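Local coordinates for pathogenicity island protein (Staphylococcus aureus subsp. aureus, PDB 3HL6), which is of unknown function but is encoded by a reading frame of a staphylococcal pathogenicity island and is found here as a two-chain assembly, at residues T16-Y21 with E77-S82; T22-R27 with Q31-K36; D40-V45 with E175-V180; S147-T150 with A154-E157. All blocks are in the same frame, centred on the assembly; numbering follows the deposited sequence.

Contact 1 of 4, residues T16-Y21 with E77-S82; sequences TLLRYY and EGLIRS
Leu17 and Leu18 meet Leu79 and Ile80 without any ring or other planar group between them; the flat groups lie on the flanks. On one flank the Tyr20 OH lies in the plane of the Arg19 guanidinium, at its edge, and Thr16 O is likewise in plane at the edge of the Tyr20 ring; Glu9 salt-bridges Arg19 NH1 and hydrogen-bonds to Tyr20 OH. On the other, Glu77 CG sits 3.7 Å above one face of the Arg81 guanidinium, offset toward its rim. The seam itself is aliphatic. Leu18 CG is anti to the backbone N (chi1 -170°), which sends the isobutyl group across to the other helix, where its CD2 comes to 3.7 Å from Ile80 CG1 as the two chains cross obliquely. Its other branch, CD1, rests 4.2 Å from Leu79 CB. These are two nearly antiparallel helices: the short axes pass 9.9 Å apart at 149°, and helix 13-30 is the one that links strands 4-6 and 33-37 in a beta-alpha-beta unit. Leu79 returns the approach, laying CD1 against the first helix's backbone, 4.1 Å from Leu18 N, and 4.3 Å from Leu17 CB. Leu17 also reaches Phe35 and Tyr46 of the sheet. At its outer side the second subunit takes part: Arg19 NE forms a salt bridge with Glu77 of that chain, and Ile80 packs on its Gly15.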
loop_
_atom_site.group_PDB
_atom_site.type_symbol
_atom_site.label_atom_id
_atom_site.label_comp_id
_atom_site.label_asym_id
_atom_site.label_seq_id
_atom_site.Cartn_x
_atom_site.Cartn_y
_atom_site.Cartn_z
ATOM N N THR B 16 -7.092 -1.134 3.614
ATOM C CA THR B 16 -8.122 -0.407 4.342
ATOM C C THR B 16 -7.470 0.053 5.632
ATOM O O THR B 16 -7.689 1.158 6.089
ATOM C CB THR B 16 -9.358 -1.316 4.703
ATOM O OG1 THR B 16 -10.000 -1.816 3.529
ATOM C CG2 THR B 16 -10.380 -0.563 5.550
ATOM N N LEU B 17 -6.660 -0.803 6.223
ATOM C CA LEU B 17 -5.930 -0.450 7.445
ATOM C C LEU B 17 -4.908 0.686 7.246
ATOM O O LEU B 17 -4.790 1.556 8.109
ATOM C CB LEU B 17 -5.206 -1.664 8.000
ATOM C CG LEU B 17 -6.076 -2.678 8.713
ATOM C CD1 LEU B 17 -5.263 -3.940 8.986
ATOM C CD2 LEU B 17 -6.634 -2.068 10.022
ATOM N N LEU B 18 -4.189 0.682 6.126
ATOM C CA LEU B 18 -3.221 1.745 5.848
ATOM C C LEU B 18 -3.961 3.065 5.712
ATOM O O LEU B 18 -3.524 4.092 6.212
ATOM C CB LEU B 18 -2.386 1.438 4.570
ATOM C CG LEU B 18 -1.157 2.316 4.232
ATOM C CD1 LEU B 18 -0.184 2.277 5.375
ATOM C CD2 LEU B 18 -0.422 1.902 2.916
ATOM N N ARG B 19 -5.114 3.035 5.059
ATOM C CA ARG B 19 -5.867 4.266 4.843
ATOM C C ARG B 19 -6.443 4.861 6.133
ATOM O O ARG B 19 -6.505 6.081 6.321
ATOM C CB ARG B 19 -7.016 4.049 3.862
ATOM C CG ARG B 19 -7.670 5.359 3.545
ATOM C CD ARG B 19 -8.913 5.235 2.776
ATOM N NE ARG B 19 -9.532 6.553 2.673
ATOM C CZ ARG B 19 -10.679 6.904 3.250
ATOM N NH1 ARG B 19 -11.371 6.021 3.969
ATOM N NH2 ARG B 19 -11.133 8.139 3.093
ATOM N N TYR B 20 -6.907 4.005 7.022
ATOM C CA TYR B 20 -7.462 4.542 8.245
ATOM C C TYR B 20 -6.318 4.951 9.135
ATOM O O TYR B 20 -6.425 5.921 9.850
ATOM C CB TYR B 20 -8.485 3.573 8.884
ATOM C CG TYR B 20 -9.830 3.739 8.189
ATOM C CD1 TYR B 20 -10.766 4.662 8.652
ATOM C CD2 TYR B 20 -10.131 3.039 7.021
ATOM C CE1 TYR B 20 -11.982 4.862 7.997
ATOM C CE2 TYR B 20 -11.352 3.227 6.348
ATOM C CZ TYR B 20 -12.272 4.150 6.844
ATOM O OH TYR B 20 -13.489 4.364 6.198
ATOM N N TYR B 21 -5.199 4.241 9.053
ATOM C CA TYR B 21 -4.091 4.544 9.934
ATOM C C TYR B 21 -3.609 5.965 9.727
ATOM O O TYR B 21 -3.444 6.730 10.669
ATOM C CB TYR B 21 -2.928 3.576 9.738
ATOM C CG TYR B 21 -1.728 3.986 10.545
ATOM C CD1 TYR B 21 -0.548 4.376 9.921
ATOM C CD2 TYR B 21 -1.776 4.023 11.922
ATOM C CE1 TYR B 21 0.539 4.753 10.632
ATOM C CE2 TYR B 21 -0.691 4.409 12.647
ATOM C CZ TYR B 21 0.477 4.772 11.977
ATOM O OH TYR B 21 1.585 5.176 12.669
ATOM N N GLU B 77 5.946 0.109 6.306
ATOM C CA GLU B 77 6.354 -0.881 5.332
ATOM C C GLU B 77 5.802 -2.276 5.619
ATOM O O GLU B 77 5.583 -3.037 4.694
ATOM C CB GLU B 77 7.869 -0.920 5.218
ATOM C CG GLU B 77 8.536 -1.533 6.414
ATOM C CD GLU B 77 8.772 -0.506 7.494
ATOM O OE1 GLU B 77 8.299 0.650 7.324
ATOM O OE2 GLU B 77 9.437 -0.834 8.501
ATOM N N GLY B 78 5.582 -2.634 6.876
ATOM C CA GLY B 78 4.827 -3.850 7.172
ATOM C C GLY B 78 3.480 -3.909 6.467
ATOM O O GLY B 78 3.226 -4.832 5.678
ATOM N N LEU B 79 2.608 -2.932 6.710
ATOM C CA LEU B 79 1.304 -2.915 6.035
ATOM C C LEU B 79 1.436 -2.940 4.486
ATOM O O LEU B 79 0.746 -3.711 3.791
ATOM C CB LEU B 79 0.456 -1.726 6.505
ATOM C CG LEU B 79 -0.093 -1.882 7.923
ATOM C CD1 LEU B 79 -0.997 -0.723 8.332
ATOM C CD2 LEU B 79 -0.819 -3.191 8.075
ATOM N N ILE B 80 2.348 -2.114 3.964
ATOM C CA ILE B 80 2.513 -1.912 2.519
ATOM C C ILE B 80 2.996 -3.203 1.872
ATOM O O ILE B 80 2.597 -3.550 0.756
ATOM C CB ILE B 80 3.454 -0.727 2.236
ATOM C CG1 ILE B 80 3.013 0.464 3.081
ATOM C CG2 ILE B 80 3.459 -0.329 0.768
ATOM C CD1 ILE B 80 3.578 1.725 2.659
ATOM N N ARG B 81 3.801 -3.948 2.619
ATOM C CA ARG B 81 4.424 -5.124 2.085
ATOM C C ARG B 81 3.465 -6.275 2.015
ATOM O O ARG B 81 3.582 -7.091 1.121
ATOM C CB ARG B 81 5.612 -5.507 2.934
ATOM C CG ARG B 81 6.914 -4.923 2.411
ATOM C CD ARG B 81 8.035 -5.372 3.317
ATOM N NE ARG B 81 9.258 -4.578 3.156
ATOM C CZ ARG B 81 10.145 -4.365 4.136
ATOM N NH1 ARG B 81 9.937 -4.885 5.352
ATOM N NH2 ARG B 81 11.241 -3.634 3.905
ATOM N N SER B 82 2.495 -6.340 2.943
ATOM C CA SER B 82 1.388 -7.270 2.814
ATOM C C SER B 82 0.498 -6.931 1.637
ATOM O O SER B 82 -0.247 -7.790 1.138
ATOM C CB SER B 82 0.566 -7.310 4.086
ATOM O OG SER B 82 1.316 -7.891 5.148
#

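Contact 2 of 4, residues T22-R27 with Q31-K36; sequences TGLLER and QPCCFK
Leu24 and Arg27 both touch the sulfur of Cys33, and this accounts for the apolar share of the contact. Leu24 CD2 lies 4.1 Å from Cys33 SG, and Arg27 CG stands at the same distance, 4.1 Å, from that SG. With CG anti to its backbone N (chi1 176°), Arg27 brings its CG methylene against the sulfur, and bends at the next two torsions turn the rest of the chain. Cys33 also touches Met48 on the neighbouring strand, as does Leu24, so the helix is seated against the sheet here.

The polar share is slight. Gln31 N gives a weak bond to Arg27 O, 3.0 Å long but bent to 129° at the hydrogen. Arg27 O also comes 3.0 Å from Gln31 O; both are acceptors, so that approach adds no bond, and Gln31 CB packs 3.6 Å from Arg27 O. The whole forms the turn from helix 13-30 into strand 33-37, the second half of a beta-alpha-beta unit. With one bent backbone bond and a few carbon and sulfur contacts at the protein surface, the corner probably depends more on apolar packing than on polar bonding.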
loop_
_atom_site.group_PDB
_atom_site.type_symbol
_atom_site.label_atom_id
_atom_site.label_comp_id
_atom_site.label_asym_id
_atom_site.label_seq_id
_atom_site.Cartn_x
_atom_site.Cartn_y
_atom_site.Cartn_z
ATOM N N THR B 22 -3.391 6.333 8.481
ATOM C CA THR B 22 -3.062 7.699 8.206
ATOM C C THR B 22 -4.255 8.586 8.523
ATOM O O THR B 22 -4.120 9.619 9.160
ATOM C CB THR B 22 -2.673 7.857 6.750
ATOM O OG1 THR B 22 -3.825 7.563 5.945
ATOM C CG2 THR B 22 -1.540 6.901 6.415
ATOM N N GLY B 23 -5.435 8.181 8.095
ATOM C CA GLY B 23 -6.644 8.907 8.459
ATOM C C GLY B 23 -6.720 9.328 9.924
ATOM O O GLY B 23 -7.016 10.479 10.221
ATOM N N LEU B 24 -6.454 8.395 10.833
ATOM C CA LEU B 24 -6.756 8.591 12.246
ATOM C C LEU B 24 -5.540 8.999 13.078
ATOM O O LEU B 24 -5.632 9.113 14.306
ATOM C CB LEU B 24 -7.384 7.332 12.820
ATOM C CG LEU B 24 -8.798 7.133 12.280
ATOM C CD1 LEU B 24 -9.288 5.711 12.543
ATOM C CD2 LEU B 24 -9.729 8.181 12.876
ATOM N N LEU B 25 -4.414 9.210 12.396
ATOM C CA LEU B 25 -3.117 9.358 13.048
ATOM C C LEU B 25 -3.064 10.541 14.032
ATOM O O LEU B 25 -2.800 10.371 15.228
ATOM C CB LEU B 25 -2.030 9.515 11.980
ATOM C CG LEU B 25 -0.590 9.696 12.477
ATOM C CD1 LEU B 25 -0.459 8.910 13.727
ATOM C CD2 LEU B 25 0.397 9.182 11.472
ATOM N N GLU B 26 -3.307 11.740 13.511
ATOM C CA GLU B 26 -3.526 12.931 14.334
ATOM C C GLU B 26 -4.564 12.716 15.467
ATOM O O GLU B 26 -4.211 12.660 16.652
ATOM C CB GLU B 26 -3.899 14.116 13.430
ATOM C CG GLU B 26 -2.730 14.582 12.531
ATOM C CD GLU B 26 -2.631 13.844 11.155
ATOM O OE1 GLU B 26 -3.260 12.726 10.985
ATOM O OE2 GLU B 26 -1.908 14.385 10.241
ATOM N N ARG B 27 -5.852 12.558 15.094
ATOM C CA ARG B 27 -6.876 12.223 16.105
ATOM C C ARG B 27 -6.401 11.249 17.207
ATOM O O ARG B 27 -6.899 11.304 18.340
ATOM C CB ARG B 27 -8.129 11.670 15.414
ATOM C CG ARG B 27 -9.220 11.193 16.354
ATOM C CD ARG B 27 -9.924 12.377 17.036
ATOM N NE ARG B 27 -10.609 13.205 16.042
ATOM C CZ ARG B 27 -11.920 13.159 15.802
ATOM N NH1 ARG B 27 -12.702 12.341 16.504
ATOM N NH2 ARG B 27 -12.450 13.936 14.865
ATOM N N GLN B 31 -6.738 11.031 21.290
ATOM C CA GLN B 31 -7.893 10.159 21.521
ATOM C C GLN B 31 -7.712 8.811 20.823
ATOM O O GLN B 31 -7.710 8.742 19.594
ATOM C CB GLN B 31 -9.183 10.857 21.056
ATOM C CG GLN B 31 -10.458 10.089 21.326
ATOM C CD GLN B 31 -10.746 9.951 22.812
ATOM O OE1 GLN B 31 -10.847 10.945 23.535
ATOM N NE2 GLN B 31 -10.880 8.709 23.276
ATOM N N PRO B 32 -7.538 7.735 21.609
ATOM C CA PRO B 32 -7.539 6.353 21.111
ATOM C C PRO B 32 -8.808 5.977 20.338
ATOM O O PRO B 32 -9.925 6.191 20.816
ATOM C CB PRO B 32 -7.425 5.517 22.386
ATOM C CG PRO B 32 -6.796 6.409 23.372
ATOM C CD PRO B 32 -7.301 7.791 23.062
ATOM N N CYS B 33 -8.619 5.440 19.137
ATOM C CA CYS B 33 -9.715 4.926 18.329
ATOM C C CYS B 33 -9.611 3.429 18.322
ATOM O O CYS B 33 -8.565 2.860 18.611
ATOM C CB CYS B 33 -9.624 5.431 16.892
ATOM S SG CYS B 33 -9.077 7.143 16.790
ATOM N N CYS B 34 -10.705 2.783 17.983
ATOM C CA CYS B 34 -10.816 1.378 18.231
ATOM C C CYS B 34 -11.862 0.804 17.283
ATOM O O CYS B 34 -12.991 1.296 17.202
ATOM C CB CYS B 34 -11.198 1.157 19.685
ATOM S SG CYS B 34 -11.301 -0.554 20.106
ATOM N N PHE B 35 -11.484 -0.214 16.525
ATOM C CA PHE B 35 -12.407 -0.692 15.516
ATOM C C PHE B 35 -12.243 -2.154 15.153
ATOM O O PHE B 35 -11.346 -2.824 15.632
ATOM C CB PHE B 35 -12.389 0.216 14.278
ATOM C CG PHE B 35 -11.068 0.288 13.597
ATOM C CD1 PHE B 35 -10.102 1.185 14.020
ATOM C CD2 PHE B 35 -10.784 -0.538 12.532
ATOM C CE1 PHE B 35 -8.879 1.264 13.379
ATOM C CE2 PHE B 35 -9.562 -0.458 11.893
ATOM C CZ PHE B 35 -8.616 0.449 12.314
ATOM N N LYS B 36 -13.170 -2.633 14.338
ATOM C CA LYS B 36 -13.076 -3.931 13.704
ATOM C C LYS B 36 -13.313 -3.722 12.217
ATOM O O LYS B 36 -13.914 -2.721 11.809
ATOM C CB LYS B 36 -14.109 -4.897 14.283
ATOM C CG LYS B 36 -14.248 -4.771 15.789
ATOM C CD LYS B 36 -14.521 -6.118 16.476
ATOM C CE LYS B 36 -15.902 -6.689 16.086
ATOM N NZ LYS B 36 -16.445 -7.621 17.120
#

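Contact 3 of 4, residues D40-V45 with E175-V180; sequences DPFDMV and EGLKLV
Phe42 and Met44 both meet a single methyl, CD2 of Leu177. The leucine has CG anti to the backbone N (chi1 -175°), which carries its branch off helix 171-184 toward the loop and the strand beyond it. Phe42 answers with CG beside the backbone N and opposite the carbonyl carbon (chi1 -88°), which swings its ring toward the helix. There Leu177 CD2 lies 3.9 Å from Phe42 CD1 and 4.2 Å from Phe42 CE1, approaching the ring obliquely along one side. Met44 is extended beyond CG, and a bond that leaves the backbone at a slant still delivers its CE to 4.1 Å from Leu177 CD2. Both side chains cross the leucine at about a right angle, Phe42 with the CD1-CE1 flank of its ring, Met44 with its terminal methyl.

The backbone that carries them is set by Asp40. Its OD1 takes the Phe42 N-H at 3.0 Å and its OD2 the Met44 N-H at 3.1 Å, both nearly straight but arriving from well above the carboxylate plane. OD2 also bonds to Tyr46 OH. These bonds probably fix the two residues whose side chains meet the helix. Val57 of the sheet and Tyr160 of helix 152-163 also touch Leu177, adding to the buried packing around it. The arrangement is that of an Asx turn superposed on a type I beta turn, at the loop joining antiparallel strands 33-37 and 44-49, with a helix packed on one side of it.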
loop_
_atom_site.group_PDB
_atom_site.type_symbol
_atom_site.label_atom_id
_atom_site.label_comp_id
_atom_site.label_asym_id
_atom_site.label_seq_id
_atom_site.Cartn_x
_atom_site.Cartn_y
_atom_site.Cartn_z
ATOM N N ASP B 40 -13.693 -9.861 8.875
ATOM C CA ASP B 40 -12.272 -10.100 8.995
ATOM C C ASP B 40 -12.093 -11.559 9.315
ATOM O O ASP B 40 -12.463 -11.983 10.404
ATOM C CB ASP B 40 -11.771 -9.286 10.186
ATOM C CG ASP B 40 -10.261 -9.322 10.351
ATOM O OD1 ASP B 40 -9.583 -10.132 9.675
ATOM O OD2 ASP B 40 -9.770 -8.520 11.179
ATOM N N PRO B 41 -11.479 -12.333 8.413
ATOM C CA PRO B 41 -11.458 -13.741 8.745
ATOM C C PRO B 41 -10.593 -14.030 9.970
ATOM O O PRO B 41 -10.579 -15.155 10.436
ATOM C CB PRO B 41 -10.861 -14.393 7.496
ATOM C CG PRO B 41 -10.071 -13.349 6.829
ATOM C CD PRO B 41 -10.751 -12.032 7.164
ATOM N N PHE B 42 -9.878 -13.034 10.491
ATOM C CA PHE B 42 -8.921 -13.265 11.560
ATOM C C PHE B 42 -9.441 -12.579 12.779
ATOM O O PHE B 42 -8.883 -12.726 13.864
ATOM C CB PHE B 42 -7.553 -12.644 11.223
ATOM C CG PHE B 42 -6.631 -13.553 10.459
ATOM C CD1 PHE B 42 -5.909 -14.530 11.109
ATOM C CD2 PHE B 42 -6.482 -13.410 9.100
ATOM C CE1 PHE B 42 -5.050 -15.361 10.412
ATOM C CE2 PHE B 42 -5.615 -14.241 8.380
ATOM C CZ PHE B 42 -4.903 -15.218 9.042
ATOM N N ASP B 43 -10.496 -11.788 12.581
ATOM C CA ASP B 43 -11.318 -11.321 13.668
ATOM C C ASP B 43 -10.539 -10.447 14.643
ATOM O O ASP B 43 -10.562 -10.662 15.856
ATOM C CB ASP B 43 -11.845 -12.520 14.403
ATOM C CG ASP B 43 -13.168 -12.259 15.053
ATOM O OD1 ASP B 43 -13.542 -11.072 15.229
ATOM O OD2 ASP B 43 -13.825 -13.274 15.384
ATOM N N MET B 44 -9.844 -9.454 14.120
ATOM C CA MET B 44 -8.919 -8.714 14.950
ATOM C C MET B 44 -9.641 -7.536 15.553
ATOM O O MET B 44 -10.563 -6.987 14.942
ATOM C CB MET B 44 -7.714 -8.236 14.132
ATOM C CG MET B 44 -6.770 -9.352 13.718
ATOM S SD MET B 44 -5.637 -8.771 12.438
ATOM C CE MET B 44 -4.660 -10.228 12.079
ATOM N N VAL B 45 -9.219 -7.145 16.749
ATOM C CA VAL B 45 -9.568 -5.843 17.299
ATOM C C VAL B 45 -8.412 -4.861 17.062
ATOM O O VAL B 45 -7.267 -5.122 17.451
ATOM C CB VAL B 45 -9.876 -5.985 18.815
ATOM C CG1 VAL B 45 -10.093 -4.618 19.483
ATOM C CG2 VAL B 45 -11.077 -6.898 19.017
ATOM N N GLU B 175 -6.280 -20.623 13.384
ATOM C CA GLU B 175 -6.116 -21.244 14.686
ATOM C C GLU B 175 -4.680 -21.001 15.187
ATOM O O GLU B 175 -4.464 -20.629 16.345
ATOM C CB GLU B 175 -6.454 -22.732 14.596
ATOM C CG GLU B 175 -6.470 -23.482 15.938
ATOM C CD GLU B 175 -7.525 -22.939 16.909
ATOM O OE1 GLU B 175 -8.394 -22.144 16.456
ATOM O OE2 GLU B 175 -7.480 -23.313 18.120
ATOM N N GLY B 176 -3.700 -21.193 14.308
ATOM C CA GLY B 176 -2.309 -20.851 14.617
ATOM C C GLY B 176 -2.068 -19.498 15.252
ATOM O O GLY B 176 -1.396 -19.394 16.279
ATOM N N LEU B 177 -2.602 -18.445 14.649
ATOM C CA LEU B 177 -2.383 -17.103 15.181
ATOM C C LEU B 177 -3.096 -16.898 16.531
ATOM O O LEU B 177 -2.595 -16.194 17.424
ATOM C CB LEU B 177 -2.791 -16.046 14.159
ATOM C CG LEU B 177 -2.464 -14.615 14.597
ATOM C CD1 LEU B 177 -0.923 -14.405 14.829
ATOM C CD2 LEU B 177 -3.029 -13.621 13.610
ATOM N N LYS B 178 -4.251 -17.539 16.679
ATOM C CA LYS B 178 -5.015 -17.439 17.896
ATOM C C LYS B 178 -4.310 -18.112 19.082
ATOM O O LYS B 178 -4.270 -17.531 20.175
ATOM C CB LYS B 178 -6.425 -18.012 17.661
ATOM C CG LYS B 178 -7.273 -18.163 18.879
ATOM C CD LYS B 178 -8.749 -18.041 18.514
ATOM C CE LYS B 178 -9.626 -18.513 19.691
ATOM N NZ LYS B 178 -11.073 -18.165 19.560
ATOM N N LEU B 179 -3.731 -19.299 18.872
ATOM C CA LEU B 179 -3.053 -20.022 19.967
ATOM C C LEU B 179 -1.763 -19.334 20.433
ATOM O O LEU B 179 -1.381 -19.355 21.612
ATOM C CB LEU B 179 -2.696 -21.451 19.556
ATOM C CG LEU B 179 -3.728 -22.406 18.959
ATOM C CD1 LEU B 179 -3.052 -23.433 18.034
ATOM C CD2 LEU B 179 -4.501 -23.096 20.075
ATOM N N VAL B 180 -1.072 -18.747 19.481
ATOM C CA VAL B 180 0.126 -18.021 19.795
ATOM C C VAL B 180 -0.256 -16.733 20.508
ATOM O O VAL B 180 0.373 -16.360 21.493
ATOM C CB VAL B 180 0.923 -17.763 18.511
ATOM C CG1 VAL B 180 1.990 -16.828 18.776
ATOM C CG2 VAL B 180 1.538 -19.123 18.000
#

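Contact 4 of 4, residues S147-T150 with A154-E157; sequences SSNT and ANIE
Asn149 and Thr150 fold back on Ala154 and Asn155, so the contact is the lead-in to helix 152-163, where a loop doubles against the first turn of the helix it enters. Ahead of them Ser148 leans on Tyr113 of helix 112-121, which places the loop beside that helix.

Asn149 and Asn155 share most of the contact. In Asn149 CG is anti to the backbone N (chi1 -169°), which turns the amide toward the helix. The ND2 end then lies 3.4 Å from Ala154 CB, with the methyl well out of the amide plane rather than along an N-H; this is packing, not a bond. Asn155 ND2 stands above the same side of that amide. The polar work of Asn149 is done by OD1, which accepts from the backbone N of Asp151, two residues on, a pattern that fits an Asx turn. The amide is thereby tied to its own loop while its nitrogen end rests against the helix.

Thr150 comes next. Its CB points off from helix 152-163, and its side chain touches Tyr113 and Tyr116, leaving its backbone to face Asn155. Asn155 is buried and also meets Phe114. Its ND2 also lies 4.0 Å from Asn149 CB. That ND2 has a weak bond to Asp151 O, just before the helix begins, while Thr150 N lies 3.8 Å from Asn155 ND2, two nitrogens side by side with no hydrogen bond between them.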
loop_
_atom_site.group_PDB
_atom_site.type_symbol
_atom_site.label_atom_id
_atom_site.label_comp_id
_atom_site.label_asym_id
_atom_site.label_seq_id
_atom_site.Cartn_x
_atom_site.Cartn_y
_atom_site.Cartn_z
ATOM N N SER B 147 15.677 -11.106 9.416
ATOM C CA SER B 147 16.528 -12.204 9.870
ATOM C C SER B 147 15.869 -13.048 10.974
ATOM O O SER B 147 14.674 -12.904 11.265
ATOM C CB SER B 147 17.901 -11.675 10.333
ATOM O OG SER B 147 17.826 -11.075 11.624
ATOM N N SER B 148 16.673 -13.915 11.583
ATOM C CA SER B 148 16.215 -14.836 12.620
ATOM C C SER B 148 16.175 -14.198 14.026
ATOM O O SER B 148 17.153 -13.600 14.471
ATOM C CB SER B 148 17.122 -16.061 12.616
ATOM O OG SER B 148 17.474 -16.407 13.939
ATOM N N ASN B 149 15.049 -14.307 14.728
ATOM C CA ASN B 149 14.765 -13.314 15.775
ATOM C C ASN B 149 14.699 -13.761 17.250
ATOM O O ASN B 149 15.231 -13.067 18.123
ATOM C CB ASN B 149 13.550 -12.459 15.430
ATOM C CG ASN B 149 13.420 -11.270 16.359
ATOM O OD1 ASN B 149 13.785 -11.370 17.537
ATOM N ND2 ASN B 149 12.906 -10.129 15.836
ATOM N N THR B 150 14.037 -14.887 17.553
ATOM C CA THR B 150 13.960 -15.330 18.971
ATOM C C THR B 150 13.136 -14.440 19.931
ATOM O O THR B 150 12.891 -14.817 21.076
ATOM C CB THR B 150 15.382 -15.587 19.540
ATOM O OG1 THR B 150 15.936 -16.748 18.903
ATOM C CG2 THR B 150 15.355 -15.806 21.048
ATOM N N ALA B 154 8.023 -9.672 18.576
ATOM C CA ALA B 154 8.410 -9.227 17.242
ATOM C C ALA B 154 7.896 -10.203 16.209
ATOM O O ALA B 154 7.355 -9.826 15.192
ATOM C CB ALA B 154 9.927 -9.124 17.132
ATOM N N ASN B 155 8.098 -11.479 16.479
ATOM C CA ASN B 155 7.596 -12.540 15.633
ATOM C C ASN B 155 6.071 -12.501 15.429
ATOM O O ASN B 155 5.582 -12.543 14.312
ATOM C CB ASN B 155 8.008 -13.864 16.255
ATOM C CG ASN B 155 9.311 -14.335 15.733
ATOM O OD1 ASN B 155 9.426 -14.552 14.528
ATOM N ND2 ASN B 155 10.335 -14.474 16.612
ATOM N N ILE B 156 5.339 -12.422 16.525
ATOM C CA ILE B 156 3.892 -12.331 16.465
ATOM C C ILE B 156 3.440 -11.096 15.681
ATOM O O ILE B 156 2.494 -11.162 14.870
ATOM C CB ILE B 156 3.270 -12.410 17.861
ATOM C CG1 ILE B 156 3.508 -13.816 18.415
ATOM C CG2 ILE B 156 1.791 -12.169 17.777
ATOM C CD1 ILE B 156 3.315 -13.954 19.896
ATOM N N GLU B 157 4.166 -9.995 15.866
ATOM C CA GLU B 157 3.760 -8.737 15.237
ATOM C C GLU B 157 3.820 -8.925 13.754
ATOM O O GLU B 157 2.926 -8.528 12.998
ATOM C CB GLU B 157 4.634 -7.568 15.691
ATOM C CG GLU B 157 4.320 -7.117 17.103
ATOM C CD GLU B 157 5.213 -5.982 17.580
ATOM O OE1 GLU B 157 6.278 -5.757 16.969
ATOM O OE2 GLU B 157 4.836 -5.304 18.570
#

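In the fold
From the N terminus, helix 13-30 opens contact 1, which closes only when helix 77-88 returns beside it. Nested in that loop is contact 2, the short turn from the same helix into strand 33-37; Leu17 touches Phe35 and so joins the two. Contact 3 opens at the turn leading into strand 44-49 and closes far along the chain on helix 171-184, so it crosses contact 1. Contact 4, at the start of helix 152-163, nests inside contact 3, and Ile156 packs on Val180 between them. Contacts 1 and 2 tie helix to helix and helix to sheet beside the second subunit; contact 3 joins the sheet side to helix 171-184, contact 4 a loop to helix 152-163.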